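Local coordinates for protein carbohydrate kinase, FGGY (Rhodospirillum rubrum, PDB 3IFR) that probably phosphorylates D-xylulose as a sugar kinase of the FGGY family, at residues A[334-339]-A[379-384]; A[340-345]-A[479-484]; A[364-369]-A[373-378]. All blocks are in the same frame, centred on the assembly; numbering follows the deposited sequence.

Interaction 1 of 3, residues A[334-339]-A[379-384]; sequences VPAGAD and LLEAVA
Glu381 OE2 is gripped by three groups: the backbone N-H of Gly337, the guanidinium of Arg377 one turn back along the same helix, and the hydroxyl of Tyr478 from helix 475-496. The hydrogen bond from Gly337 N to Glu381 OE2 is 2.8 Å long and nearly straight, with an angle of 170° at the hydrogen. The amide meets the oxygen on its syn side, tilted 16° out of the carboxylate plane. Glu381 gets there by reaching straight out from helix 372-397, its chain extended beyond CG (chi2 179°).

Ala336 CA packs 3.5 Å from Glu381 OE2, while the second oxygen, Glu381 OE1, lies 3.4 Å from Gly337 CA. Ala338 turns its CB toward the helix but stops 4.3 Å from Glu381 OE1, so the loop's share of the contact is mainly backbone. The buried negative charge is probably balanced by the salt bridge to Arg377, and three partners on one oxygen should keep the carboxylate from rotating. Were an alanine here, the carboxylate would be gone, and the Gly337 amide would probably lose its acceptor and Arg377 its acidic mate inside the protein.

The peptide that offers the amide is set by a tight turn from Pro335 to Ala338, closed by a 2.9 Å hydrogen bond from Ala338 N to Pro335 O. Gly337 takes its third position with a positive phi, where a CB would press against the carbonyl oxygen of Ala336. The arrangement is that of a type II beta turn with glycine in its usual place, bound by a buried helix glutamate within the C-terminal FGGY domain.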
loop_
_atom_site.group_PDB
_atom_site.type_symbol
_atom_site.label_atom_id
_atom_site.label_comp_id
_atom_site.label_asym_id
_atom_site.label_seq_id
_atom_site.Cartn_x
_atom_site.Cartn_y
_atom_site.Cartn_z
ATOM N N VAL A 334 6.143 31.406 -9.604
ATOM C CA VAL A 334 5.393 31.188 -10.825
ATOM C C VAL A 334 3.923 31.071 -10.460
ATOM O O VAL A 334 3.574 30.426 -9.482
ATOM C CB VAL A 334 5.878 29.879 -11.528
ATOM C CG1 VAL A 334 5.016 29.544 -12.729
ATOM C CG2 VAL A 334 7.340 29.984 -11.933
ATOM N N PRO A 335 3.048 31.700 -11.241
ATOM C CA PRO A 335 1.632 31.701 -10.864
ATOM C C PRO A 335 1.042 30.314 -10.919
ATOM O O PRO A 335 1.460 29.516 -11.724
ATOM C CB PRO A 335 0.965 32.541 -11.961
ATOM C CG PRO A 335 2.065 33.189 -12.706
ATOM C CD PRO A 335 3.312 32.411 -12.499
ATOM N N ALA A 336 0.068 30.055 -10.067
ATOM C CA ALA A 336 -0.792 28.890 -10.161
ATOM C C ALA A 336 -1.253 28.675 -11.595
ATOM O O ALA A 336 -1.724 29.605 -12.215
ATOM C CB ALA A 336 -2.012 29.086 -9.259
ATOM N N GLY A 337 -1.145 27.443 -12.113
ATOM C CA GLY A 337 -1.538 27.154 -13.482
ATOM C C GLY A 337 -0.367 27.276 -14.443
ATOM O O GLY A 337 -0.458 26.886 -15.607
ATOM N N ALA A 338 0.739 27.828 -13.953
ATOM C CA ALA A 338 1.982 27.939 -14.732
ATOM C C ALA A 338 1.853 28.587 -16.101
ATOM O O ALA A 338 2.565 28.245 -17.012
ATOM C CB ALA A 338 2.636 26.591 -14.865
ATOM N N ASP A 339 0.944 29.541 -16.247
ATOM C CA ASP A 339 0.890 30.350 -17.472
ATOM C C ASP A 339 0.486 29.504 -18.661
ATOM O O ASP A 339 1.078 29.617 -19.733
ATOM C CB ASP A 339 2.252 31.025 -17.738
ATOM C CG ASP A 339 2.457 32.293 -16.898
ATOM O OD1 ASP A 339 1.714 33.276 -17.113
ATOM O OD2 ASP A 339 3.356 32.320 -16.032
ATOM N N LEU A 379 4.331 20.098 -13.403
ATOM C CA LEU A 379 4.372 18.698 -12.966
ATOM C C LEU A 379 3.797 18.588 -11.569
ATOM O O LEU A 379 3.028 17.659 -11.289
ATOM C CB LEU A 379 5.781 18.089 -12.985
ATOM C CG LEU A 379 5.713 16.638 -12.462
ATOM C CD1 LEU A 379 4.650 15.850 -13.218
ATOM C CD2 LEU A 379 7.054 15.857 -12.447
ATOM N N LEU A 380 4.186 19.521 -10.692
ATOM C CA LEU A 380 3.674 19.519 -9.333
ATOM C C LEU A 380 2.141 19.563 -9.347
ATOM O O LEU A 380 1.473 18.806 -8.638
ATOM C CB LEU A 380 4.206 20.700 -8.538
ATOM C CG LEU A 380 5.672 20.622 -8.133
ATOM C CD1 LEU A 380 6.009 21.612 -7.019
ATOM C CD2 LEU A 380 6.007 19.224 -7.738
ATOM N N GLU A 381 1.605 20.437 -10.189
ATOM C CA GLU A 381 0.189 20.677 -10.247
ATOM C C GLU A 381 -0.508 19.485 -10.865
ATOM O O GLU A 381 -1.581 19.063 -10.392
ATOM C CB GLU A 381 -0.075 21.932 -11.051
ATOM C CG GLU A 381 0.384 23.192 -10.330
ATOM C CD GLU A 381 0.143 24.443 -11.120
ATOM O OE1 GLU A 381 -0.053 24.313 -12.359
ATOM O OE2 GLU A 381 0.121 25.552 -10.506
ATOM N N ALA A 382 0.090 18.927 -11.922
ATOM C CA ALA A 382 -0.474 17.727 -12.536
ATOM C C ALA A 382 -0.601 16.571 -11.510
ATOM O O ALA A 382 -1.633 15.900 -11.435
ATOM C CB ALA A 382 0.316 17.300 -13.800
ATOM N N VAL A 383 0.426 16.335 -10.712
ATOM C CA VAL A 383 0.327 15.242 -9.756
ATOM C C VAL A 383 -0.819 15.508 -8.811
ATOM O O VAL A 383 -1.619 14.609 -8.551
ATOM C CB VAL A 383 1.652 14.983 -9.000
ATOM C CG1 VAL A 383 1.430 14.180 -7.714
ATOM C CG2 VAL A 383 2.590 14.275 -9.907
ATOM N N ALA A 384 -0.913 16.743 -8.319
ATOM C CA ALA A 384 -2.033 17.163 -7.451
ATOM C C ALA A 384 -3.353 16.861 -8.112
ATOM O O ALA A 384 -4.260 16.296 -7.505
ATOM C CB ALA A 384 -1.967 18.645 -7.172
#

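Interaction 2 of 3, residues A[340-345]-A[479-484]; sequences GLVCLP and DRLYRD
This is a small, mostly apolar contact of a short strand with a helix: Val342, the first residue of strand 342-344, faces the C-terminal helix 475-496 with its side chain, and Leu341 just before it offers its carbonyl oxygen. It is partly buried and covers 127 Å² in all. The backbones come nearest at Val342 and Asp484, whose CA atoms are 7.2 Å apart.

Leu481 reaches across with one branch. Its CG stands anti to the backbone N (chi1 -165°), which carries CD1 over to 341-342, 3.9 Å from Leu341 O and 4.4 Å from Val342 CG2. The methyl thus lies beside a carbonyl oxygen, and its pairing with the other methyl is loose. Val342 CG2 also lies 4.3 Å from Asp484 OD2, at the outer margin of the contact. Two turns beyond Leu481, Leu488 packs on Val342 and Leu344, extending the apolar strip begun by Leu481.

Leu341, just ahead of the strand, and Cys343 within it turn away from helix 475-496, and Leu341 packs instead on His374 and Leu375 of helix 372-397. Val342 pairs through its backbone with Thr364 in the two-stranded antiparallel sheet.

The carboxylate of Asp484 has its charged partner on its own helix: Arg483 NH1 is 2.8 Å from Asp484 OD1. That oxygen sits well out of the guanidinium plane, so the pairing rests on charge and not on a directed N-H. Both residues also touch a crystal neighbour, which may influence their pose. What passes between strand and helix is therefore undirected, loose packing, while the acid at the more open border spends its charge along the helix.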
loop_
_atom_site.group_PDB
_atom_site.type_symbol
_atom_site.label_atom_id
_atom_site.label_comp_id
_atom_site.label_asym_id
_atom_site.label_seq_id
_atom_site.Cartn_x
_atom_site.Cartn_y
_atom_site.Cartn_z
ATOM N N GLY A 340 -0.506 28.637 -18.462
ATOM C CA GLY A 340 -1.075 27.890 -19.573
ATOM C C GLY A 340 -0.422 26.555 -19.871
ATOM O O GLY A 340 -0.814 25.868 -20.811
ATOM N N LEU A 341 0.568 26.176 -19.073
ATOM C CA LEU A 341 1.161 24.854 -19.156
ATOM C C LEU A 341 0.125 23.855 -18.664
ATOM O O LEU A 341 -0.587 24.134 -17.693
ATOM C CB LEU A 341 2.399 24.765 -18.268
ATOM C CG LEU A 341 3.728 25.136 -18.920
ATOM C CD1 LEU A 341 4.911 24.702 -18.077
ATOM C CD2 LEU A 341 3.786 24.407 -20.218
ATOM N N VAL A 342 0.019 22.709 -19.337
ATOM C CA VAL A 342 -0.821 21.630 -18.843
ATOM C C VAL A 342 -0.053 20.347 -18.992
ATOM O O VAL A 342 0.364 20.023 -20.091
ATOM C CB VAL A 342 -2.131 21.494 -19.650
ATOM C CG1 VAL A 342 -3.051 20.495 -18.979
ATOM C CG2 VAL A 342 -2.814 22.830 -19.794
ATOM N N CYS A 343 0.115 19.606 -17.904
ATOM C CA CYS A 343 0.836 18.337 -17.935
ATOM C C CYS A 343 -0.045 17.097 -17.601
ATOM O O CYS A 343 -0.830 17.112 -16.647
ATOM C CB CYS A 343 2.057 18.433 -17.013
ATOM S SG CYS A 343 2.807 16.899 -16.481
ATOM N N LEU A 344 0.067 16.044 -18.413
ATOM C CA LEU A 344 -0.422 14.737 -18.032
ATOM C C LEU A 344 0.743 13.934 -17.487
ATOM O O LEU A 344 1.736 13.726 -18.183
ATOM C CB LEU A 344 -0.995 14.020 -19.243
ATOM C CG LEU A 344 -2.179 14.727 -19.874
ATOM C CD1 LEU A 344 -2.510 14.047 -21.172
ATOM C CD2 LEU A 344 -3.389 14.721 -18.919
ATOM N N PRO A 345 0.622 13.437 -16.249
ATOM C CA PRO A 345 1.769 12.817 -15.567
ATOM C C PRO A 345 1.810 11.302 -15.665
ATOM O O PRO A 345 2.158 10.665 -14.670
ATOM C CB PRO A 345 1.524 13.180 -14.101
ATOM C CG PRO A 345 0.001 13.489 -14.022
ATOM C CD PRO A 345 -0.578 13.460 -15.397
ATOM N N ASP A 479 -9.622 24.806 -10.589
ATOM C CA ASP A 479 -10.797 24.220 -11.196
ATOM C C ASP A 479 -10.690 24.168 -12.722
ATOM O O ASP A 479 -10.979 23.113 -13.336
ATOM C CB ASP A 479 -12.058 24.981 -10.802
ATOM C CG ASP A 479 -12.643 24.503 -9.478
ATOM O OD1 ASP A 479 -12.380 23.346 -9.089
ATOM O OD2 ASP A 479 -13.369 25.276 -8.828
ATOM N N ARG A 480 -10.315 25.300 -13.324
ATOM C CA ARG A 480 -10.106 25.381 -14.762
ATOM C C ARG A 480 -8.931 24.509 -15.177
ATOM O O ARG A 480 -8.978 23.856 -16.224
ATOM C CB ARG A 480 -9.837 26.810 -15.211
ATOM C CG ARG A 480 -11.076 27.720 -15.242
ATOM C CD ARG A 480 -10.779 29.145 -15.809
ATOM N NE ARG A 480 -10.695 30.179 -14.766
ATOM C CZ ARG A 480 -9.590 30.869 -14.482
ATOM N NH1 ARG A 480 -9.598 31.776 -13.507
ATOM N NH2 ARG A 480 -8.470 30.648 -15.170
ATOM N N LEU A 481 -7.870 24.479 -14.371
ATOM C CA LEU A 481 -6.739 23.584 -14.716
ATOM C C LEU A 481 -7.238 22.167 -14.727
ATOM O O LEU A 481 -6.967 21.424 -15.680
ATOM C CB LEU A 481 -5.541 23.709 -13.785
ATOM C CG LEU A 481 -4.265 23.072 -14.338
ATOM C CD1 LEU A 481 -3.938 23.656 -15.673
ATOM C CD2 LEU A 481 -3.102 23.276 -13.368
ATOM N N TYR A 482 -8.011 21.818 -13.697
ATOM C CA TYR A 482 -8.605 20.479 -13.593
ATOM C C TYR A 482 -9.431 20.153 -14.828
ATOM O O TYR A 482 -9.320 19.062 -15.403
ATOM C CB TYR A 482 -9.483 20.354 -12.364
ATOM C CG TYR A 482 -9.971 18.959 -12.190
ATOM C CD1 TYR A 482 -9.113 17.976 -11.720
ATOM C CD2 TYR A 482 -11.271 18.594 -12.525
ATOM C CE1 TYR A 482 -9.533 16.660 -11.565
ATOM C CE2 TYR A 482 -11.710 17.281 -12.368
ATOM C CZ TYR A 482 -10.838 16.314 -11.880
ATOM O OH TYR A 482 -11.224 14.985 -11.708
ATOM N N ARG A 483 -10.237 21.115 -15.250
ATOM C CA ARG A 483 -11.045 20.947 -16.446
ATOM C C ARG A 483 -10.093 20.751 -17.645
ATOM O O ARG A 483 -10.280 19.827 -18.455
ATOM C CB ARG A 483 -12.001 22.135 -16.596
ATOM C CG ARG A 483 -12.363 22.562 -18.014
ATOM C CD ARG A 483 -13.083 23.954 -18.032
ATOM N NE ARG A 483 -12.899 24.672 -19.304
ATOM C CZ ARG A 483 -11.839 25.435 -19.613
ATOM N NH1 ARG A 483 -10.841 25.606 -18.741
ATOM N NH2 ARG A 483 -11.769 26.044 -20.803
ATOM N N ASP A 484 -9.033 21.557 -17.726
ATOM C CA ASP A 484 -8.055 21.358 -18.806
ATOM C C ASP A 484 -7.375 19.982 -18.813
ATOM O O ASP A 484 -7.275 19.352 -19.833
ATOM C CB ASP A 484 -6.989 22.436 -18.781
ATOM C CG ASP A 484 -7.505 23.743 -19.292
ATOM O OD1 ASP A 484 -8.740 23.843 -19.507
ATOM O OD2 ASP A 484 -6.680 24.659 -19.487
#

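Interaction 3 of 3, residues A[364-369]-A[373-378]; sequences TGLSLS and GHLWRA
Leu366 and Leu375 make the apolar part of this surface contact, meeting tip to tip through their CD2 methyls. The two side chains cross at about a right angle, and the distance from Leu366 CD2 to Leu375 CD2, 3.5 Å, is tight for a pair of methyls. Leu366 reaches the helix with its end, since CG sits anti to the carbonyl carbon (chi1 -69°). Leu375 has a chi2 of -141°, about 40° off the staggered anti value, which may reflect the close approach. Leu341 packs against both leucines and makes the pair a cluster of three, with Leu315 of helix 305-315 adding to the Leu375 flank.

Polar groups meet more loosely. Ser369 O approaches the His374 ring obliquely, 4.5 Å from His374 CE1, a distant approach with no bond implied. The ring's nitrogens are used elsewhere: ND1 is hydrogen-bonded to Thr371 OG1 and NE2 to Asp339 OD2, which together should fix the imidazole's rotation. The ring of His370 stands edge-to-face with it.

Within the loop, the bonding is local. Ser367 OG accepts the backbone N-H of Ser369 at 2.9 Å from Ser369 N, with a bent angle of 144°, while the Ser367 amide hydrogen-bonds to His370 ND1. Residues 364 to 368 touch a crystal neighbour, so part of this outer chain may be shaped by the lattice.

The arrangement is a connection from strand 362-364 into helix 372-397, with an ST turn at Ser367 ahead of the helix and Leu366 packed back on Leu375.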
loop_
_atom_site.group_PDB
_atom_site.type_symbol
_atom_site.label_atom_id
_atom_site.label_comp_id
_atom_site.label_asym_id
_atom_site.label_seq_id
_atom_site.Cartn_x
_atom_site.Cartn_y
_atom_site.Cartn_z
ATOM N N THR A 364 2.083 20.345 -22.526
ATOM C CA THR A 364 1.473 21.068 -23.623
ATOM C C THR A 364 1.244 22.518 -23.226
ATOM O O THR A 364 1.245 22.837 -22.048
ATOM C CB THR A 364 0.166 20.428 -24.014
ATOM O OG1 THR A 364 -0.213 20.927 -25.292
ATOM C CG2 THR A 364 -0.910 20.759 -22.974
ATOM N N GLY A 365 1.057 23.396 -24.200
ATOM C CA GLY A 365 0.872 24.809 -23.907
ATOM C C GLY A 365 2.203 25.510 -23.698
ATOM O O GLY A 365 2.238 26.607 -23.143
ATOM N N LEU A 366 3.294 24.863 -24.123
ATOM C CA LEU A 366 4.634 25.420 -23.983
ATOM C C LEU A 366 4.891 26.596 -24.913
ATOM O O LEU A 366 4.438 26.598 -26.067
ATOM C CB LEU A 366 5.705 24.361 -24.248
ATOM C CG LEU A 366 5.801 23.267 -23.195
ATOM C CD1 LEU A 366 6.492 22.084 -23.825
ATOM C CD2 LEU A 366 6.543 23.753 -21.972
ATOM N N SER A 367 5.667 27.564 -24.421
ATOM C CA SER A 367 6.064 28.711 -25.207
ATOM C C SER A 367 7.458 29.073 -24.763
ATOM O O SER A 367 7.885 28.678 -23.668
ATOM C CB SER A 367 5.168 29.886 -24.864
ATOM O OG SER A 367 5.737 30.575 -23.766
ATOM N N LEU A 368 8.152 29.868 -25.567
ATOM C CA LEU A 368 9.541 30.243 -25.264
ATOM C C LEU A 368 9.657 31.084 -24.001
ATOM O O LEU A 368 10.759 31.338 -23.520
ATOM C CB LEU A 368 10.163 30.982 -26.428
ATOM C CG LEU A 368 10.181 30.207 -27.746
ATOM C CD1 LEU A 368 10.438 31.174 -28.902
ATOM C CD2 LEU A 368 11.205 29.086 -27.711
ATOM N N SER A 369 8.508 31.493 -23.458
ATOM C CA SER A 369 8.461 32.181 -22.169
ATOM C C SER A 369 8.599 31.248 -20.963
ATOM O O SER A 369 9.087 31.665 -19.923
ATOM C CB SER A 369 7.171 33.021 -22.027
ATOM O OG SER A 369 7.094 34.028 -23.027
ATOM N N GLY A 373 11.029 26.703 -13.761
ATOM C CA GLY A 373 10.023 26.831 -12.724
ATOM C C GLY A 373 8.622 26.463 -13.179
ATOM O O GLY A 373 7.922 25.777 -12.469
ATOM N N HIS A 374 8.226 26.932 -14.361
ATOM C CA HIS A 374 6.948 26.571 -14.943
ATOM C C HIS A 374 6.869 25.072 -15.182
ATOM O O HIS A 374 5.840 24.455 -14.904
ATOM C CB HIS A 374 6.763 27.248 -16.286
ATOM C CG HIS A 374 6.490 28.707 -16.203
ATOM N ND1 HIS A 374 7.501 29.636 -16.072
ATOM C CD2 HIS A 374 5.338 29.399 -16.289
ATOM C CE1 HIS A 374 6.967 30.846 -16.059
ATOM N NE2 HIS A 374 5.663 30.738 -16.189
ATOM N N LEU A 375 7.937 24.483 -15.716
ATOM C CA LEU A 375 7.911 23.050 -15.985
ATOM C C LEU A 375 7.741 22.252 -14.700
ATOM O O LEU A 375 6.917 21.334 -14.629
ATOM C CB LEU A 375 9.167 22.552 -16.741
ATOM C CG LEU A 375 9.251 22.668 -18.275
ATOM C CD1 LEU A 375 9.911 21.436 -18.907
ATOM C CD2 LEU A 375 7.915 22.832 -18.865
ATOM N N TRP A 376 8.563 22.578 -13.708
ATOM C CA TRP A 376 8.479 21.948 -12.404
ATOM C C TRP A 376 7.074 22.113 -11.797
ATOM O O TRP A 376 6.472 21.156 -11.278
ATOM C CB TRP A 376 9.509 22.568 -11.475
ATOM C CG TRP A 376 9.658 21.851 -10.179
ATOM C CD1 TRP A 376 9.350 22.332 -8.955
ATOM C CD2 TRP A 376 10.164 20.521 -9.978
ATOM N NE1 TRP A 376 9.641 21.400 -7.991
ATOM C CE2 TRP A 376 10.141 20.275 -8.593
ATOM C CE3 TRP A 376 10.623 19.511 -10.833
ATOM C CZ2 TRP A 376 10.544 19.053 -8.039
ATOM C CZ3 TRP A 376 11.033 18.305 -10.285
ATOM C CH2 TRP A 376 11.002 18.090 -8.900
ATOM N N ARG A 377 6.560 23.328 -11.890
ATOM C CA ARG A 377 5.264 23.638 -11.319
ATOM C C ARG A 377 4.158 22.841 -11.969
ATOM O O ARG A 377 3.323 22.240 -11.297
ATOM C CB ARG A 377 4.955 25.124 -11.449
ATOM C CG ARG A 377 3.561 25.446 -10.926
ATOM C CD ARG A 377 3.491 26.829 -10.369
ATOM N NE ARG A 377 2.309 26.948 -9.538
ATOM C CZ ARG A 377 2.310 27.363 -8.275
ATOM N NH1 ARG A 377 3.448 27.714 -7.673
ATOM N NH2 ARG A 377 1.159 27.425 -7.622
ATOM N N ALA A 378 4.186 22.820 -13.298
ATOM C CA ALA A 378 3.180 22.131 -14.068
ATOM C C ALA A 378 3.160 20.681 -13.634
ATOM O O ALA A 378 2.098 20.097 -13.504
ATOM C CB ALA A 378 3.482 22.232 -15.546
#

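Interaction 1 is the buried contact, interaction 2 is half covered, and interaction 3 lies at the surface; all three fall in one corner of the molecule, far from its centre. Helix 372-397 serves interactions 1 and 3 directly; in interaction 2 it packs on Leu341 and Cys343, and it also meets Leu481 directly through Glu381. The chemistry follows the burial: a charged, multiply bonded carboxylate inside, then methyl packing with little direction at the two outer sites. Joints between them are close. Ala382 CB lies 3.1 Å from Cys343 O, joining interactions 1 and 2, and Ala338 of 334-339 packs on His374 of 373-378.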